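Aspartate aminotransferase (Plasmodium falciparum, PDB 3K7Y) probably catalyses, with pyridoxal 5'-phosphate as cofactor, the transfer of an amino group from L-aspartate to 2-oxoglutarate, giving oxaloacetate and L-glutamate. Local coordinates at residues A[84-89]-A[239-244]; A[109-114]-A[140-145]; A[299-302]-A[306-309]; A[327-332]-A[347-352]. All blocks are in the same frame, centred on the assembly; numbering follows the deposited sequence.

Contact 1. Residues A[84-89]-A[239-244]; sequences LIFGNN and IAFSVC
F86 and F241 reach toward each other from opposite directions and meet rim to rim. F86 CE1 lies 3.5 Å from F241 CZ, near the plane of the F241 ring and at its edge, so neither phenyl covers a face of the other. The planes are only 14° apart, yet the ring centroids stand 5.8 Å from one another, too far to the side for a stack. F241 reaches this spot because its CG sits between the backbone N and the carbonyl carbon (chi1 52°), which swings the ring out toward the helix end.

The aliphatic part of the contact is slighter: I85 CG2 rests 4.3 Å from V243 CG1, a methyl against a methyl, with both side chains leaving their backbones toward each other. V243 points at the helix and the far end of the F241 ring swings round to it, while S242 between them points away.

No hydrogen bond crosses between 84-89 and 239-244, and the buried interface is purely apolar. The polar bonds run elsewhere: I85 O accepts from R232 NE, and L84 O from Q217 NE2.

The contact sets the C-terminal end of helix 75-86 against strand 241-246 of the mixed sheet in the large domain of this fold type I enzyme. Strand 258-264 joins in, V264 touching both phenyl groups, while F212 of strand 209-214 meets F241 edge-to-face and I231 of helix 229-235 packs on F241 as well.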
loop_
_atom_site.group_PDB
_atom_site.type_symbol
_atom_site.label_atom_id
_atom_site.label_comp_id
_atom_site.label_asym_id
_atom_site.label_seq_id
_atom_site.Cartn_x
_atom_site.Cartn_y
_atom_site.Cartn_z
ATOM N N LEU A 84 6.949 -3.444 -21.479
ATOM C CA LEU A 84 8.043 -4.256 -20.979
ATOM C C LEU A 84 7.721 -5.735 -20.986
ATOM O O LEU A 84 8.599 -6.538 -21.269
ATOM C CB LEU A 84 8.478 -3.795 -19.589
ATOM C CG LEU A 84 8.966 -2.348 -19.472
ATOM C CD1 LEU A 84 9.448 -2.061 -18.061
ATOM C CD2 LEU A 84 10.068 -2.080 -20.469
ATOM N N ILE A 85 6.478 -6.109 -20.697
ATOM C CA ILE A 85 6.166 -7.531 -20.671
ATOM C C ILE A 85 5.697 -8.075 -22.005
ATOM O O ILE A 85 6.064 -9.183 -22.366
ATOM C CB ILE A 85 5.231 -7.969 -19.512
ATOM C CG1 ILE A 85 3.866 -7.291 -19.606
ATOM C CG2 ILE A 85 5.912 -7.768 -18.134
ATOM C CD1 ILE A 85 3.782 -5.898 -19.008
ATOM N N PHE A 86 4.908 -7.306 -22.745
ATOM C CA PHE A 86 4.350 -7.791 -24.013
ATOM C C PHE A 86 5.142 -7.290 -25.220
ATOM O O PHE A 86 4.820 -7.624 -26.352
ATOM C CB PHE A 86 2.865 -7.404 -24.158
ATOM C CG PHE A 86 1.939 -8.019 -23.106
ATOM C CD1 PHE A 86 1.319 -9.249 -23.329
ATOM C CD2 PHE A 86 1.657 -7.348 -21.919
ATOM C CE1 PHE A 86 0.461 -9.805 -22.375
ATOM C CE2 PHE A 86 0.805 -7.901 -20.964
ATOM C CZ PHE A 86 0.207 -9.127 -21.194
ATOM N N GLY A 87 6.172 -6.490 -24.968
ATOM C CA GLY A 87 7.043 -5.980 -26.017
ATOM C C GLY A 87 6.381 -4.874 -26.791
ATOM O O GLY A 87 5.555 -4.139 -26.246
ATOM N N ASN A 88 6.762 -4.753 -28.060
ATOM C CA ASN A 88 6.081 -3.858 -28.995
ATOM C C ASN A 88 6.350 -4.208 -30.460
ATOM O O ASN A 88 7.486 -4.483 -30.842
ATOM C CB ASN A 88 6.378 -2.371 -28.713
ATOM C CG ASN A 88 7.821 -1.998 -28.953
ATOM O OD1 ASN A 88 8.108 -1.064 -29.696
ATOM N ND2 ASN A 88 8.739 -2.721 -28.320
ATOM N N ASN A 89 5.294 -4.226 -31.265
ATOM C CA ASN A 89 3.959 -3.996 -30.743
ATOM C C ASN A 89 3.187 -5.294 -30.542
ATOM O O ASN A 89 3.569 -6.353 -31.052
ATOM C CB ASN A 89 3.205 -2.962 -31.587
ATOM C CG ASN A 89 3.633 -1.528 -31.274
ATOM O OD1 ASN A 89 2.796 -0.654 -31.049
ATOM N ND2 ASN A 89 4.939 -1.286 -31.252
ATOM N N ILE A 239 -3.715 -16.653 -25.786
ATOM C CA ILE A 239 -4.260 -17.268 -24.580
ATOM C C ILE A 239 -4.364 -16.152 -23.539
ATOM O O ILE A 239 -3.649 -15.148 -23.637
ATOM C CB ILE A 239 -3.368 -18.432 -24.038
ATOM C CG1 ILE A 239 -2.729 -19.241 -25.176
ATOM C CG2 ILE A 239 -4.190 -19.351 -23.130
ATOM C CD1 ILE A 239 -1.711 -20.282 -24.726
ATOM N N ALA A 240 -5.261 -16.315 -22.563
ATOM C CA ALA A 240 -5.440 -15.325 -21.487
ATOM C C ALA A 240 -4.691 -15.713 -20.198
ATOM O O ALA A 240 -4.514 -16.900 -19.904
ATOM C CB ALA A 240 -6.913 -15.112 -21.215
ATOM N N PHE A 241 -4.241 -14.717 -19.438
ATOM C CA PHE A 241 -3.443 -14.978 -18.238
ATOM C C PHE A 241 -3.274 -13.715 -17.394
ATOM O O PHE A 241 -3.932 -12.706 -17.645
ATOM C CB PHE A 241 -2.076 -15.543 -18.639
ATOM C CG PHE A 241 -1.360 -14.715 -19.669
ATOM C CD1 PHE A 241 -1.295 -15.129 -20.983
ATOM C CD2 PHE A 241 -0.750 -13.514 -19.317
ATOM C CE1 PHE A 241 -0.640 -14.365 -21.928
ATOM C CE2 PHE A 241 -0.100 -12.745 -20.252
ATOM C CZ PHE A 241 -0.045 -13.168 -21.558
ATOM N N SER A 242 -2.389 -13.765 -16.404
ATOM C CA SER A 242 -2.142 -12.614 -15.551
ATOM C C SER A 242 -0.674 -12.425 -15.261
ATOM O O SER A 242 0.103 -13.391 -15.259
ATOM C CB SER A 242 -2.883 -12.758 -14.235
ATOM O OG SER A 242 -4.223 -12.409 -14.415
ATOM N N VAL A 243 -0.295 -11.178 -14.992
ATOM C CA VAL A 243 1.099 -10.881 -14.701
ATOM C C VAL A 243 1.235 -9.984 -13.464
ATOM O O VAL A 243 0.640 -8.898 -13.399
ATOM C CB VAL A 243 1.827 -10.239 -15.918
ATOM C CG1 VAL A 243 3.331 -10.265 -15.707
ATOM C CG2 VAL A 243 1.470 -10.946 -17.221
ATOM N N CYS A 244 2.002 -10.460 -12.483
ATOM C CA CYS A 244 2.426 -9.629 -11.373
ATOM C C CYS A 244 3.850 -9.219 -11.646
ATOM O O CYS A 244 4.718 -10.072 -11.846
ATOM C CB CYS A 244 2.338 -10.398 -10.062
ATOM S SG CYS A 244 0.661 -10.988 -9.720
#

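Contact 2. Residues A[109-114]-A[140-145]; sequences AIFVLL and ESRGFN
R142 reaches across to F111 and L114 from the type I turn E140-G143, which is closed by a bond from G143 N to E140 O. At CB the chain starts with CG between the backbone N and the carbonyl carbon (chi1 46°), and CB and CG carry it toward helix 105-118. CD is the first atom to arrive, 4.3 Å from L114 CB. A bend about the CG-CD bond (chi3 99°) turns the head group toward F111, and NE gives a weak hydrogen bond to M138 O. At the tip, NH2 lies 3.8 Å from F111 CB. NH1 is 3.8 Å from F111 CD2, which sits in the guanidinium plane at its edge, and 3.5 Å from F111 O. The phenyl and guanidinium planes are 45° apart, so this is no stack.

F144 makes the second half of the contact. Its edge is turned to the helix backbone, with CZ 3.6 Å from L114 O in the ring plane, and CE2 lies 4.1 Å from L114 CD2.

Beyond the pair, F285 of the second subunit meets F111 edge-to-face, and I110, next to F111 in the same helix, touches the cofactor. Chemically, a cationic group is brought up against a mostly apolar helix flank. Its charge is probably offset in part by E115, through a long, weak ion pair, while the weak bond to M138 O may help to steady the group.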
loop_
_atom_site.group_PDB
_atom_site.type_symbol
_atom_site.label_atom_id
_atom_site.label_comp_id
_atom_site.label_asym_id
_atom_site.label_seq_id
_atom_site.Cartn_x
_atom_site.Cartn_y
_atom_site.Cartn_z
ATOM N N ALA A 109 0.875 -6.628 -5.918
ATOM C CA ALA A 109 0.066 -7.043 -7.042
ATOM C C ALA A 109 -0.408 -8.471 -6.815
ATOM O O ALA A 109 -1.555 -8.810 -7.114
ATOM C CB ALA A 109 0.823 -6.910 -8.343
ATOM N N ILE A 110 0.465 -9.300 -6.255
ATOM C CA ILE A 110 0.103 -10.683 -5.998
ATOM C C ILE A 110 -1.141 -10.650 -5.138
ATOM O O ILE A 110 -2.193 -11.162 -5.531
ATOM C CB ILE A 110 1.231 -11.485 -5.297
ATOM C CG1 ILE A 110 2.418 -11.692 -6.242
ATOM C CG2 ILE A 110 0.724 -12.845 -4.801
ATOM C CD1 ILE A 110 3.782 -11.835 -5.492
ATOM N N PHE A 111 -1.044 -10.003 -3.987
ATOM C CA PHE A 111 -2.178 -10.019 -3.068
ATOM C C PHE A 111 -3.497 -9.486 -3.616
ATOM O O PHE A 111 -4.506 -10.120 -3.363
ATOM C CB PHE A 111 -1.840 -9.389 -1.729
ATOM C CG PHE A 111 -2.411 -8.044 -1.523
ATOM C CD1 PHE A 111 -1.578 -6.947 -1.435
ATOM C CD2 PHE A 111 -3.785 -7.875 -1.355
ATOM C CE1 PHE A 111 -2.106 -5.679 -1.187
ATOM C CE2 PHE A 111 -4.329 -6.631 -1.115
ATOM C CZ PHE A 111 -3.490 -5.523 -1.032
ATOM N N VAL A 112 -3.517 -8.374 -4.364
ATOM C CA VAL A 112 -4.808 -7.899 -4.903
ATOM C C VAL A 112 -5.401 -8.954 -5.815
ATOM O O VAL A 112 -6.621 -9.162 -5.818
ATOM C CB VAL A 112 -4.785 -6.549 -5.695
ATOM C CG1 VAL A 112 -6.205 -6.231 -6.241
ATOM C CG2 VAL A 112 -4.316 -5.382 -4.829
ATOM N N LEU A 113 -4.538 -9.624 -6.578
ATOM C CA LEU A 113 -4.990 -10.690 -7.467
ATOM C C LEU A 113 -5.569 -11.864 -6.708
ATOM O O LEU A 113 -6.557 -12.459 -7.139
ATOM C CB LEU A 113 -3.860 -11.177 -8.352
ATOM C CG LEU A 113 -4.190 -12.347 -9.255
ATOM C CD1 LEU A 113 -5.315 -11.990 -10.232
ATOM C CD2 LEU A 113 -2.934 -12.727 -9.999
ATOM N N LEU A 114 -4.959 -12.201 -5.580
ATOM C CA LEU A 114 -5.498 -13.281 -4.772
ATOM C C LEU A 114 -6.826 -12.844 -4.177
ATOM O O LEU A 114 -7.792 -13.610 -4.169
ATOM C CB LEU A 114 -4.508 -13.725 -3.705
ATOM C CG LEU A 114 -3.239 -14.449 -4.170
ATOM C CD1 LEU A 114 -2.281 -14.572 -3.020
ATOM C CD2 LEU A 114 -3.552 -15.815 -4.698
ATOM N N GLU A 140 -2.151 -19.241 1.550
ATOM C CA GLU A 140 -2.719 -20.090 2.576
ATOM C C GLU A 140 -3.496 -19.287 3.574
ATOM O O GLU A 140 -4.665 -19.565 3.841
ATOM C CB GLU A 140 -1.614 -20.856 3.284
ATOM C CG GLU A 140 -1.185 -22.140 2.562
ATOM C CD GLU A 140 -0.823 -23.216 3.562
ATOM O OE1 GLU A 140 0.230 -23.040 4.225
ATOM O OE2 GLU A 140 -1.613 -24.197 3.716
ATOM N N SER A 141 -2.857 -18.269 4.117
ATOM C CA SER A 141 -3.527 -17.427 5.100
ATOM C C SER A 141 -4.796 -16.729 4.597
ATOM O O SER A 141 -5.381 -15.955 5.340
ATOM C CB SER A 141 -2.551 -16.435 5.771
ATOM O OG SER A 141 -1.992 -15.504 4.855
ATOM N N ARG A 142 -5.247 -17.002 3.369
ATOM C CA ARG A 142 -6.648 -16.670 3.000
ATOM C C ARG A 142 -7.502 -17.849 2.567
ATOM O O ARG A 142 -8.472 -17.692 1.819
ATOM C CB ARG A 142 -6.783 -15.466 2.058
ATOM C CG ARG A 142 -5.869 -15.413 0.894
ATOM C CD ARG A 142 -5.763 -13.977 0.399
ATOM N NE ARG A 142 -4.562 -13.328 0.900
ATOM C CZ ARG A 142 -4.218 -12.068 0.633
ATOM N NH1 ARG A 142 -4.994 -11.296 -0.123
ATOM N NH2 ARG A 142 -3.098 -11.571 1.142
ATOM N N GLY A 143 -7.153 -19.021 3.087
ATOM C CA GLY A 143 -7.963 -20.230 2.946
ATOM C C GLY A 143 -8.221 -20.708 1.524
ATOM O O GLY A 143 -9.374 -20.981 1.157
ATOM N N PHE A 144 -7.162 -20.770 0.720
ATOM C CA PHE A 144 -7.192 -21.482 -0.540
ATOM C C PHE A 144 -6.550 -22.836 -0.226
ATOM O O PHE A 144 -5.812 -22.956 0.760
ATOM C CB PHE A 144 -6.281 -20.809 -1.562
ATOM C CG PHE A 144 -6.810 -19.532 -2.173
ATOM C CD1 PHE A 144 -7.766 -19.566 -3.178
ATOM C CD2 PHE A 144 -6.256 -18.292 -1.819
ATOM C CE1 PHE A 144 -8.207 -18.386 -3.764
ATOM C CE2 PHE A 144 -6.692 -17.103 -2.403
ATOM C CZ PHE A 144 -7.664 -17.150 -3.362
ATOM N N ASN A 145 -6.821 -23.849 -1.051
ATOM C CA ASN A 145 -6.066 -25.091 -0.982
ATOM C C ASN A 145 -4.815 -24.809 -1.724
ATOM O O ASN A 145 -4.873 -24.287 -2.823
ATOM C CB ASN A 145 -6.776 -26.231 -1.695
ATOM C CG ASN A 145 -8.066 -26.621 -1.030
ATOM O OD1 ASN A 145 -8.193 -26.562 0.202
ATOM N ND2 ASN A 145 -9.047 -27.024 -1.842
#

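Contact 3. Residues A[299-302]-A[306-309]; sequences QLLN and LKLN
L301 and K307 touch at a helix-helix corner, where helix 291-302 gives way, within a few residues, to the long helix 304-335. The two backbones are close: the CA atoms of L301 and K307 are 5.2 Å apart. K307 lays its aliphatic chain along the end of the first helix, with CD 3.6 Å from L301 O and 3.8 Å from L301 CD2. Its CG stands anti to the backbone N (chi1 -153°), which carries the chain over that carbonyl, and a bend further out turns the ammonium end away from the first helix.

L306, just before K307, meets the preceding carbonyls. Its CB lies 3.9 Å from L300 O and its CD1 4.3 Å from Q299 O, so carbonyl oxygens of one helix are met by methylene and methyl groups of the next. No hydrogen bond joins 299-302 to 306-309.

In aspartate aminotransferases of this family a long helix runs from the large domain to the small one, and helix 304-335 is consistent with that element, the corner being at its beginning. L300 packs on V52 and A55 of helix 50-62, whereas L301 packs on L80 and L84 of helix 75-86. S51 OG is weakly hydrogen-bonded to L306 O.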
loop_
_atom_site.group_PDB
_atom_site.type_symbol
_atom_site.label_atom_id
_atom_site.label_comp_id
_atom_site.label_asym_id
_atom_site.label_seq_id
_atom_site.Cartn_x
_atom_site.Cartn_y
_atom_site.Cartn_z
ATOM N N GLN A 299 8.431 8.820 -15.923
ATOM C CA GLN A 299 9.527 9.684 -16.340
ATOM C C GLN A 299 10.697 8.904 -16.940
ATOM O O GLN A 299 11.111 9.184 -18.075
ATOM C CB GLN A 299 10.010 10.538 -15.169
ATOM C CG GLN A 299 10.608 11.891 -15.582
ATOM C CD GLN A 299 9.569 13.009 -15.653
ATOM O OE1 GLN A 299 8.525 12.872 -16.296
ATOM N NE2 GLN A 299 9.855 14.124 -14.990
ATOM N N LEU A 300 11.225 7.938 -16.181
ATOM C CA LEU A 300 12.298 7.065 -16.664
ATOM C C LEU A 300 11.884 6.385 -17.967
ATOM O O LEU A 300 12.447 6.653 -19.033
ATOM C CB LEU A 300 12.670 6.001 -15.614
ATOM C CG LEU A 300 13.803 5.018 -15.981
ATOM C CD1 LEU A 300 14.576 4.581 -14.754
ATOM C CD2 LEU A 300 13.303 3.785 -16.735
ATOM N N LEU A 301 10.877 5.521 -17.861
ATOM C CA LEU A 301 10.459 4.665 -18.952
ATOM C C LEU A 301 10.043 5.441 -20.210
ATOM O O LEU A 301 10.249 4.966 -21.325
ATOM C CB LEU A 301 9.331 3.760 -18.482
ATOM C CG LEU A 301 9.502 2.289 -18.833
ATOM C CD1 LEU A 301 8.628 1.441 -17.899
ATOM C CD2 LEU A 301 9.206 2.008 -20.329
ATOM N N ASN A 302 9.480 6.637 -20.028
ATOM C CA ASN A 302 8.940 7.425 -21.139
ATOM C C ASN A 302 9.994 8.226 -21.905
ATOM O O ASN A 302 9.741 8.694 -23.013
ATOM C CB ASN A 302 7.830 8.348 -20.639
ATOM C CG ASN A 302 7.019 8.947 -21.760
ATOM O OD1 ASN A 302 6.011 8.385 -22.185
ATOM N ND2 ASN A 302 7.450 10.100 -22.245
ATOM N N LEU A 306 16.968 7.950 -20.959
ATOM C CA LEU A 306 16.985 7.273 -19.663
ATOM C C LEU A 306 16.672 5.783 -19.805
ATOM O O LEU A 306 17.396 4.953 -19.260
ATOM C CB LEU A 306 16.057 7.966 -18.662
ATOM C CG LEU A 306 16.446 9.401 -18.283
ATOM C CD1 LEU A 306 15.276 10.089 -17.598
ATOM C CD2 LEU A 306 17.695 9.449 -17.405
ATOM N N LYS A 307 15.625 5.444 -20.558
ATOM C CA LYS A 307 15.291 4.043 -20.786
ATOM C C LYS A 307 16.518 3.311 -21.327
ATOM O O LYS A 307 16.905 2.269 -20.807
ATOM C CB LYS A 307 14.082 3.887 -21.720
ATOM C CG LYS A 307 13.288 2.589 -21.493
ATOM C CD LYS A 307 12.281 2.282 -22.602
ATOM C CE LYS A 307 12.961 1.677 -23.832
ATOM N NZ LYS A 307 12.290 1.991 -25.136
ATOM N N LEU A 308 17.153 3.895 -22.337
ATOM C CA LEU A 308 18.345 3.314 -22.961
ATOM C C LEU A 308 19.560 3.305 -22.039
ATOM O O LEU A 308 20.338 2.351 -22.042
ATOM C CB LEU A 308 18.667 4.039 -24.270
ATOM C CG LEU A 308 17.734 3.735 -25.450
ATOM C CD1 LEU A 308 17.616 4.931 -26.391
ATOM C CD2 LEU A 308 18.190 2.473 -26.206
ATOM N N ASN A 309 19.719 4.366 -21.254
ATOM C CA ASN A 309 20.782 4.424 -20.254
ATOM C C ASN A 309 20.533 3.416 -19.135
ATOM O O ASN A 309 21.476 2.842 -18.602
ATOM C CB ASN A 309 20.933 5.852 -19.703
ATOM C CG ASN A 309 21.967 5.964 -18.576
ATOM O OD1 ASN A 309 22.989 5.263 -18.556
ATOM N ND2 ASN A 309 21.697 6.868 -17.629
#

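Contact 4. Residues A[327-332]-A[347-352]; sequences LFFNKL and VYKKQR. With ACT (acetate ion), chain C.
K349 NZ comes up to the side chain of N330, on helix 304-335, and is held by two weak hydrogen bonds, one of 3.1 Å to acetate OXT and another to N346 OD1. The lysine and asparagine side chains cross at about a right angle, but which end of the N330 amide is nitrogen is doubtful. The acetate probably comes from the crystallisation liquor.

Before it reaches the acetate, the lysine chain runs extended past F329, the two side chains sliding by one another in opposite directions. K349 CG lies 4.0 Å from F329 CD2, and K349 CE 4.1 Å from F329 CB.

F329 is the apolar centre. With CG anti to the carbonyl carbon (chi1 -62°), its ring points from the helix into the loop, and Y348 CB rests over one face in a CH-pi contact whose exact closeness is doubtful in this model. The tyrosine ring itself is slid aside: planes 14° apart, centroids 5.2 Å apart, scarcely overlapping. Over the other face, near its centre, lies F328 CD2 of the same helix, 4.0 Å above the plane.

Further along the loop, R352 NH2 gives a hydrogen bond to Q351 O (3.2 Å, 151° at the hydrogen), while the Q351 amide bonds to F357 O and, weakly, to S356 OG, both in strand 355-357.

The chemistry is thus divided: aromatic and methylene groups hold the loop 347-352 to the helix, while the lysine ammonium, on a partly exposed residue, would be expected to attract small anions such as the bound acetate.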
loop_
_atom_site.group_PDB
_atom_site.type_symbol
_atom_site.label_atom_id
_atom_site.label_comp_id
_atom_site.label_asym_id
_atom_site.label_seq_id
_atom_site.Cartn_x
_atom_site.Cartn_y
_atom_site.Cartn_z
ATOM N N LEU A 327 32.691 -17.314 -11.246
ATOM C CA LEU A 327 33.870 -17.158 -10.392
ATOM C C LEU A 327 33.713 -17.949 -9.106
ATOM O O LEU A 327 34.600 -18.715 -8.718
ATOM C CB LEU A 327 34.089 -15.685 -10.031
ATOM C CG LEU A 327 35.390 -15.229 -9.349
ATOM C CD1 LEU A 327 35.170 -13.891 -8.692
ATOM C CD2 LEU A 327 35.904 -16.182 -8.309
ATOM N N PHE A 328 32.574 -17.752 -8.453
ATOM C CA PHE A 328 32.325 -18.304 -7.138
ATOM C C PHE A 328 32.555 -19.825 -7.033
ATOM O O PHE A 328 33.338 -20.276 -6.195
ATOM C CB PHE A 328 30.925 -17.892 -6.652
ATOM C CG PHE A 328 30.547 -18.479 -5.320
ATOM C CD1 PHE A 328 31.258 -18.158 -4.172
ATOM C CD2 PHE A 328 29.485 -19.367 -5.219
ATOM C CE1 PHE A 328 30.918 -18.716 -2.939
ATOM C CE2 PHE A 328 29.134 -19.923 -3.987
ATOM C CZ PHE A 328 29.857 -19.597 -2.843
ATOM N N PHE A 329 31.893 -20.607 -7.886
ATOM C CA PHE A 329 32.028 -22.067 -7.833
ATOM C C PHE A 329 33.410 -22.509 -8.251
ATOM O O PHE A 329 33.849 -23.603 -7.903
ATOM C CB PHE A 329 30.956 -22.763 -8.678
ATOM C CG PHE A 329 29.561 -22.492 -8.201
ATOM C CD1 PHE A 329 29.060 -23.136 -7.073
ATOM C CD2 PHE A 329 28.764 -21.574 -8.854
ATOM C CE1 PHE A 329 27.794 -22.871 -6.606
ATOM C CE2 PHE A 329 27.487 -21.304 -8.400
ATOM C CZ PHE A 329 27.003 -21.952 -7.270
ATOM N N ASN A 330 34.101 -21.654 -8.990
ATOM C CA ASN A 330 35.475 -21.941 -9.359
ATOM C C ASN A 330 36.444 -21.838 -8.170
ATOM O O ASN A 330 37.470 -22.536 -8.122
ATOM C CB ASN A 330 35.917 -21.069 -10.533
ATOM C CG ASN A 330 35.371 -21.559 -11.859
ATOM O OD1 ASN A 330 35.218 -20.777 -12.791
ATOM N ND2 ASN A 330 35.088 -22.856 -11.957
ATOM N N LYS A 331 36.119 -20.973 -7.212
ATOM C CA LYS A 331 36.914 -20.893 -5.997
ATOM C C LYS A 331 36.614 -22.078 -5.079
ATOM O O LYS A 331 37.463 -22.487 -4.277
ATOM C CB LYS A 331 36.699 -19.561 -5.283
ATOM C CG LYS A 331 37.330 -18.366 -6.007
ATOM C CD LYS A 331 38.788 -18.111 -5.603
ATOM C CE LYS A 331 39.395 -16.976 -6.415
ATOM N NZ LYS A 331 40.819 -16.733 -6.068
ATOM N N LEU A 332 35.416 -22.641 -5.226
ATOM C CA LEU A 332 34.989 -23.800 -4.445
ATOM C C LEU A 332 35.520 -25.087 -5.040
ATOM O O LEU A 332 35.742 -26.055 -4.315
ATOM C CB LEU A 332 33.460 -23.882 -4.361
ATOM C CG LEU A 332 32.662 -22.942 -3.455
ATOM C CD1 LEU A 332 31.190 -23.224 -3.610
ATOM C CD2 LEU A 332 33.066 -23.122 -2.013
ATOM N N VAL A 347 27.673 -27.673 -11.788
ATOM C CA VAL A 347 26.259 -27.780 -12.092
ATOM C C VAL A 347 25.442 -26.612 -11.542
ATOM O O VAL A 347 24.232 -26.527 -11.764
ATOM C CB VAL A 347 25.673 -29.092 -11.565
ATOM C CG1 VAL A 347 24.422 -29.445 -12.372
ATOM C CG2 VAL A 347 26.703 -30.213 -11.649
ATOM N N TYR A 348 26.096 -25.706 -10.833
ATOM C CA TYR A 348 25.387 -24.590 -10.245
ATOM C C TYR A 348 25.644 -23.315 -11.016
ATOM O O TYR A 348 25.161 -22.246 -10.633
ATOM C CB TYR A 348 25.828 -24.375 -8.805
ATOM C CG TYR A 348 25.661 -25.549 -7.884
ATOM C CD1 TYR A 348 24.484 -25.743 -7.187
ATOM C CD2 TYR A 348 26.692 -26.440 -7.687
ATOM C CE1 TYR A 348 24.327 -26.802 -6.342
ATOM C CE2 TYR A 348 26.545 -27.520 -6.842
ATOM C CZ TYR A 348 25.356 -27.692 -6.168
ATOM O OH TYR A 348 25.209 -28.765 -5.314
ATOM N N LYS A 349 26.423 -23.420 -12.087
ATOM C CA LYS A 349 26.712 -22.268 -12.944
ATOM C C LYS A 349 25.608 -22.045 -13.981
ATOM O O LYS A 349 25.328 -20.908 -14.329
ATOM C CB LYS A 349 28.071 -22.423 -13.627
ATOM C CG LYS A 349 29.266 -22.553 -12.687
ATOM C CD LYS A 349 30.359 -23.357 -13.378
ATOM C CE LYS A 349 31.696 -23.238 -12.672
ATOM N NZ LYS A 349 32.642 -24.341 -13.051
ATOM N N LYS A 350 24.992 -23.130 -14.459
ATOM C CA LYS A 350 23.773 -23.077 -15.280
ATOM C C LYS A 350 22.797 -22.035 -14.728
ATOM O O LYS A 350 22.198 -21.258 -15.480
ATOM C CB LYS A 350 23.051 -24.441 -15.309
ATOM C CG LYS A 350 23.793 -25.608 -15.978
ATOM C CD LYS A 350 24.830 -26.274 -15.058
ATOM C CE LYS A 350 26.017 -26.851 -15.843
ATOM N NZ LYS A 350 25.851 -28.279 -16.289
ATOM N N GLN A 351 22.652 -22.033 -13.401
ATOM C CA GLN A 351 21.721 -21.162 -12.670
ATOM C C GLN A 351 21.762 -19.675 -13.058
ATOM O O GLN A 351 22.780 -19.180 -13.555
ATOM C CB GLN A 351 21.933 -21.330 -11.164
ATOM C CG GLN A 351 21.300 -22.581 -10.625
ATOM C CD GLN A 351 21.594 -22.829 -9.164
ATOM O OE1 GLN A 351 22.428 -22.159 -8.537
ATOM N NE2 GLN A 351 20.907 -23.818 -8.606
ATOM N N ARG A 352 20.654 -18.971 -12.817
ATOM C CA ARG A 352 20.528 -17.590 -13.237
ATOM C C ARG A 352 19.579 -16.828 -12.366
ATOM O O ARG A 352 18.601 -17.373 -11.891
ATOM C CB ARG A 352 20.041 -17.526 -14.681
ATOM C CG ARG A 352 20.890 -16.635 -15.530
ATOM C CD ARG A 352 22.301 -17.142 -15.533
ATOM N NE ARG A 352 22.845 -17.289 -16.872
ATOM C CZ ARG A 352 23.930 -17.999 -17.138
ATOM N NH1 ARG A 352 24.374 -18.078 -18.374
ATOM N NH2 ARG A 352 24.573 -18.628 -16.163
HETATM C C ACT C . 33.908 -22.801 -15.664
HETATM O O ACT C . 34.780 -23.701 -15.737
HETATM O OXT ACT C . 33.955 -22.060 -14.654
HETATM C CH3 ACT C . 32.854 -22.633 -16.725
#

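Contacts 1, 2 and 3 are buried, and contact 4 is only partly so. Contacts 1 and 2 touch directly, C244 SG packing on I110 CA at 3.8 Å, and both come within reach of the second subunit; contact 2 includes I110, which touches the cofactor, while the V243 side chain of contact 1 stands about 11 Å from it. Contact 1 also meets contact 3, with L84 CD1 3.6 Å from L301 CD1. Contacts 3 and 4 share helix 304-335, their nearest atoms about 20 Å apart. Chemistry follows position: contact 1 is wholly apolar, contact 2 adds a guanidinium beside the dimer interface, contact 3 sets aliphatic groups against helix carbonyls, and contact 4 combines an aromatic centre with a lysine-acetate pair.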